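Local atomic coordinates of octopine dehydrogenase (Pecten maximus, PDB entry 3C7A), a protein that catalyses the NADH-dependent reductive condensation of L-arginine with pyruvate to D-octopine, and the reverse oxidation. Residues R219-A231 and H308-D320. Numbering follows the deposited sequence.
Sequences RWGSWDGKPVPEA and HPVKAVDGGVAPD
Trp-220 and Pro-319 pack together where the loop that follows helix 211-220 meets a beta hairpin. Strands 310-313 and 316-319 of the hairpin are joined by a type II turn from Val-313 to Gly-316. It lies at the surface of the alpha-helical domain, well away from the centre of the chain. The tight part is around Trp-220. Pro-319 CB sits over one face of the indole, 4.0 Å from the centroid of its five-membered ring, a CH-pi contact. Arg-219 CG covers the opposite face. The indole edge points at the face of His-308 in an offset edge-to-face pair, with planes at 84° and Trp-220 NE1 3.6 Å from His-308 CD2. Phe-234 packs edge-to-face with the same imidazole. Replacing Trp-220 by an alanine would probably leave Pro-319 CB and the His-308 face without their aromatic partner and open a gap between Pro-319 and Arg-219. Trp-223 belongs to the looser, solvent side. With CG anti to the backbone N (chi1 -173°), its ring reaches toward the hairpin and takes Pro-319 CD over one face, offset toward the rim. Gly-225 CA covers the other face. Trp-223 NE1 donates to Lys-226 O at 3.1 Å. Further along, Pro-227 CG rests 3.4 Å from Asp-314 O at the hairpin turn. The backbones close up again at Val-228 and Val-317, a single antiparallel, hydrogen-bonded bridge. Their side chains cross at about a right angle, CG2 to CG2. Val-317 N donates to Val-228 O at 3.1 Å. The N-H of Val-228 points nearly straight (171°) at Val-317 O, N to O 3.3 Å.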
# COMPACT_ATOMS: atom_id res chain seq x y z
N ARG A 219 -11.04 -11.43 -18.95
CA ARG A 219 -11.35 -12.86 -19.05
C ARG A 219 -12.82 -13.20 -18.77
O ARG A 219 -13.39 -14.06 -19.45
CB ARG A 219 -10.42 -13.66 -18.13
CG ARG A 219 -10.60 -15.19 -18.17
CD ARG A 219 -10.16 -15.80 -19.50
NE ARG A 219 -10.40 -17.25 -19.54
CZ ARG A 219 -11.53 -17.81 -19.95
NH1 ARG A 219 -12.56 -17.07 -20.36
NH2 ARG A 219 -11.65 -19.14 -19.95
N TRP A 220 -13.42 -12.52 -17.80
CA TRP A 220 -14.79 -12.84 -17.36
C TRP A 220 -15.82 -11.75 -17.68
O TRP A 220 -16.97 -11.82 -17.24
CB TRP A 220 -14.83 -13.17 -15.86
CG TRP A 220 -13.77 -14.16 -15.41
CD1 TRP A 220 -12.69 -13.89 -14.62
CD2 TRP A 220 -13.70 -15.55 -15.74
NE1 TRP A 220 -11.96 -15.03 -14.42
CE2 TRP A 220 -12.55 -16.07 -15.10
CE3 TRP A 220 -14.49 -16.42 -16.51
CZ2 TRP A 220 -12.17 -17.41 -15.21
CZ3 TRP A 220 -14.11 -17.75 -16.61
CH2 TRP A 220 -12.96 -18.24 -15.96
N GLY A 221 -15.41 -10.75 -18.46
CA GLY A 221 -16.24 -9.58 -18.78
C GLY A 221 -17.61 -9.87 -19.37
O GLY A 221 -18.61 -9.31 -18.94
N SER A 222 -17.65 -10.76 -20.36
CA SER A 222 -18.90 -11.16 -21.00
C SER A 222 -19.12 -12.67 -20.90
O SER A 222 -19.34 -13.35 -21.90
CB SER A 222 -18.93 -10.70 -22.46
OG SER A 222 -17.88 -11.30 -23.21
N TRP A 223 -19.05 -13.18 -19.67
CA TRP A 223 -19.17 -14.61 -19.39
C TRP A 223 -20.62 -15.09 -19.51
O TRP A 223 -21.53 -14.47 -18.96
CB TRP A 223 -18.60 -14.93 -18.00
CG TRP A 223 -18.53 -16.39 -17.66
CD1 TRP A 223 -18.01 -17.39 -18.44
CD2 TRP A 223 -18.96 -17.02 -16.44
NE1 TRP A 223 -18.10 -18.60 -17.79
CE2 TRP A 223 -18.68 -18.40 -16.56
CE3 TRP A 223 -19.56 -16.55 -15.27
CZ2 TRP A 223 -18.98 -19.31 -15.55
CZ3 TRP A 223 -19.86 -17.46 -14.26
CH2 TRP A 223 -19.57 -18.83 -14.41
N ASP A 224 -20.81 -16.19 -20.23
CA ASP A 224 -22.15 -16.74 -20.49
C ASP A 224 -22.69 -17.59 -19.33
O ASP A 224 -23.91 -17.76 -19.20
CB ASP A 224 -22.17 -17.54 -21.80
CG ASP A 224 -21.13 -18.66 -21.85
OD1 ASP A 224 -20.41 -18.88 -20.85
OD2 ASP A 224 -21.03 -19.32 -22.90
N GLY A 225 -21.79 -18.13 -18.51
CA GLY A 225 -22.17 -18.94 -17.35
C GLY A 225 -21.83 -20.41 -17.47
O GLY A 225 -22.33 -21.23 -16.70
N LYS A 226 -20.97 -20.75 -18.43
CA LYS A 226 -20.57 -22.14 -18.67
C LYS A 226 -19.20 -22.45 -18.05
O LYS A 226 -18.28 -21.64 -18.16
CB LYS A 226 -20.57 -22.45 -20.18
CG LYS A 226 -21.93 -22.33 -20.85
CD LYS A 226 -22.92 -23.38 -20.35
CE LYS A 226 -24.31 -23.15 -20.91
NZ LYS A 226 -25.29 -24.17 -20.42
N PRO A 227 -19.07 -23.63 -17.40
CA PRO A 227 -17.85 -24.01 -16.68
C PRO A 227 -16.68 -24.41 -17.59
O PRO A 227 -16.88 -24.75 -18.76
CB PRO A 227 -18.30 -25.20 -15.84
CG PRO A 227 -19.40 -25.82 -16.63
CD PRO A 227 -20.11 -24.68 -17.30
N VAL A 228 -15.47 -24.36 -17.03
CA VAL A 228 -14.23 -24.74 -17.73
C VAL A 228 -13.56 -25.96 -17.07
O VAL A 228 -13.82 -26.25 -15.90
CB VAL A 228 -13.23 -23.55 -17.83
CG1 VAL A 228 -13.77 -22.47 -18.78
CG2 VAL A 228 -12.91 -22.96 -16.45
N PRO A 229 -12.69 -26.68 -17.82
CA PRO A 229 -12.01 -27.88 -17.30
C PRO A 229 -11.11 -27.64 -16.08
O PRO A 229 -11.16 -28.42 -15.13
CB PRO A 229 -11.17 -28.36 -18.49
CG PRO A 229 -11.83 -27.77 -19.69
CD PRO A 229 -12.33 -26.44 -19.23
N GLU A 230 -10.30 -26.59 -16.12
CA GLU A 230 -9.38 -26.26 -15.02
C GLU A 230 -9.09 -24.75 -14.92
O GLU A 230 -9.55 -23.97 -15.75
CB GLU A 230 -8.07 -27.06 -15.13
CG GLU A 230 -7.22 -26.75 -16.35
CD GLU A 230 -5.89 -27.50 -16.37
OE1 GLU A 230 -5.27 -27.66 -15.29
OE2 GLU A 230 -5.46 -27.92 -17.46
N ALA A 231 -8.32 -24.37 -13.90
CA ALA A 231 -7.95 -22.96 -13.67
C ALA A 231 -6.97 -22.44 -14.73
O ALA A 231 -5.87 -22.99 -14.88
CB ALA A 231 -7.38 -22.78 -12.27
N HIS A 308 -5.75 -18.18 -11.95
CA HIS A 308 -6.94 -17.56 -11.37
C HIS A 308 -7.48 -18.32 -10.14
O HIS A 308 -7.28 -19.53 -10.03
CB HIS A 308 -8.06 -17.48 -12.42
CG HIS A 308 -7.95 -16.32 -13.35
ND1 HIS A 308 -7.22 -16.36 -14.52
CD2 HIS A 308 -8.51 -15.08 -13.30
CE1 HIS A 308 -7.32 -15.20 -15.15
NE2 HIS A 308 -8.09 -14.40 -14.43
N PRO A 309 -8.16 -17.61 -9.21
CA PRO A 309 -8.88 -18.28 -8.13
C PRO A 309 -10.23 -18.85 -8.59
O PRO A 309 -11.02 -18.13 -9.22
CB PRO A 309 -9.08 -17.17 -7.09
CG PRO A 309 -9.09 -15.91 -7.88
CD PRO A 309 -8.26 -16.14 -9.11
N VAL A 310 -10.49 -20.13 -8.29
CA VAL A 310 -11.69 -20.84 -8.75
C VAL A 310 -12.38 -21.69 -7.66
O VAL A 310 -11.82 -21.88 -6.57
CB VAL A 310 -11.40 -21.75 -9.99
CG1 VAL A 310 -11.02 -20.91 -11.22
CG2 VAL A 310 -10.33 -22.79 -9.68
N LYS A 311 -13.58 -22.19 -7.96
CA LYS A 311 -14.33 -23.08 -7.07
C LYS A 311 -15.13 -24.15 -7.84
O LYS A 311 -15.41 -23.98 -9.03
CB LYS A 311 -15.25 -22.29 -6.13
CG LYS A 311 -16.36 -21.50 -6.82
CD LYS A 311 -17.16 -20.67 -5.82
CE LYS A 311 -18.22 -19.83 -6.52
NZ LYS A 311 -18.99 -18.99 -5.56
N ALA A 312 -15.50 -25.23 -7.15
CA ALA A 312 -16.13 -26.41 -7.78
C ALA A 312 -17.63 -26.25 -8.07
O ALA A 312 -18.40 -25.87 -7.19
CB ALA A 312 -15.89 -27.65 -6.93
N VAL A 313 -18.02 -26.57 -9.31
CA VAL A 313 -19.42 -26.48 -9.76
C VAL A 313 -19.83 -27.67 -10.66
O VAL A 313 -19.03 -28.58 -10.89
CB VAL A 313 -19.72 -25.15 -10.52
CG1 VAL A 313 -19.71 -23.95 -9.58
CG2 VAL A 313 -18.74 -24.94 -11.68
N ASP A 314 -21.07 -27.64 -11.14
CA ASP A 314 -21.60 -28.66 -12.06
C ASP A 314 -20.81 -28.68 -13.38
O ASP A 314 -20.79 -27.69 -14.11
CB ASP A 314 -23.10 -28.42 -12.31
CG ASP A 314 -23.72 -29.45 -13.27
OD1 ASP A 314 -23.12 -30.50 -13.56
OD2 ASP A 314 -24.85 -29.19 -13.75
N GLY A 315 -20.12 -29.79 -13.64
CA GLY A 315 -19.40 -30.09 -14.87
C GLY A 315 -18.14 -29.25 -15.02
O GLY A 315 -17.67 -29.06 -16.20
N GLY A 316 -17.50 -28.81 -13.96
CA GLY A 316 -16.22 -28.10 -14.03
C GLY A 316 -15.93 -27.15 -12.87
O GLY A 316 -16.31 -27.42 -11.73
N VAL A 317 -15.24 -26.05 -13.18
CA VAL A 317 -14.93 -25.00 -12.21
C VAL A 317 -15.40 -23.61 -12.68
O VAL A 317 -15.61 -23.40 -13.88
CB VAL A 317 -13.41 -24.93 -11.85
CG1 VAL A 317 -12.98 -26.18 -11.07
CG2 VAL A 317 -12.54 -24.73 -13.09
N ALA A 318 -15.57 -22.69 -11.73
CA ALA A 318 -16.05 -21.34 -12.01
C ALA A 318 -15.26 -20.29 -11.21
O ALA A 318 -14.71 -20.60 -10.15
CB ALA A 318 -17.54 -21.24 -11.69
N PRO A 319 -15.20 -19.03 -11.72
CA PRO A 319 -14.44 -17.96 -11.04
C PRO A 319 -14.93 -17.66 -9.62
O PRO A 319 -16.13 -17.56 -9.39
CB PRO A 319 -14.66 -16.74 -11.95
CG PRO A 319 -15.88 -17.06 -12.74
CD PRO A 319 -15.82 -18.54 -12.96
N ASP A 320 -13.98 -17.53 -8.69
CA ASP A 320 -14.28 -17.24 -7.29
C ASP A 320 -14.01 -15.77 -6.95
O ASP A 320 -12.86 -15.37 -6.75
CB ASP A 320 -13.48 -18.17 -6.36
CG ASP A 320 -13.78 -17.95 -4.88
OD1 ASP A 320 -14.88 -17.48 -4.53
OD2 ASP A 320 -12.90 -18.25 -4.05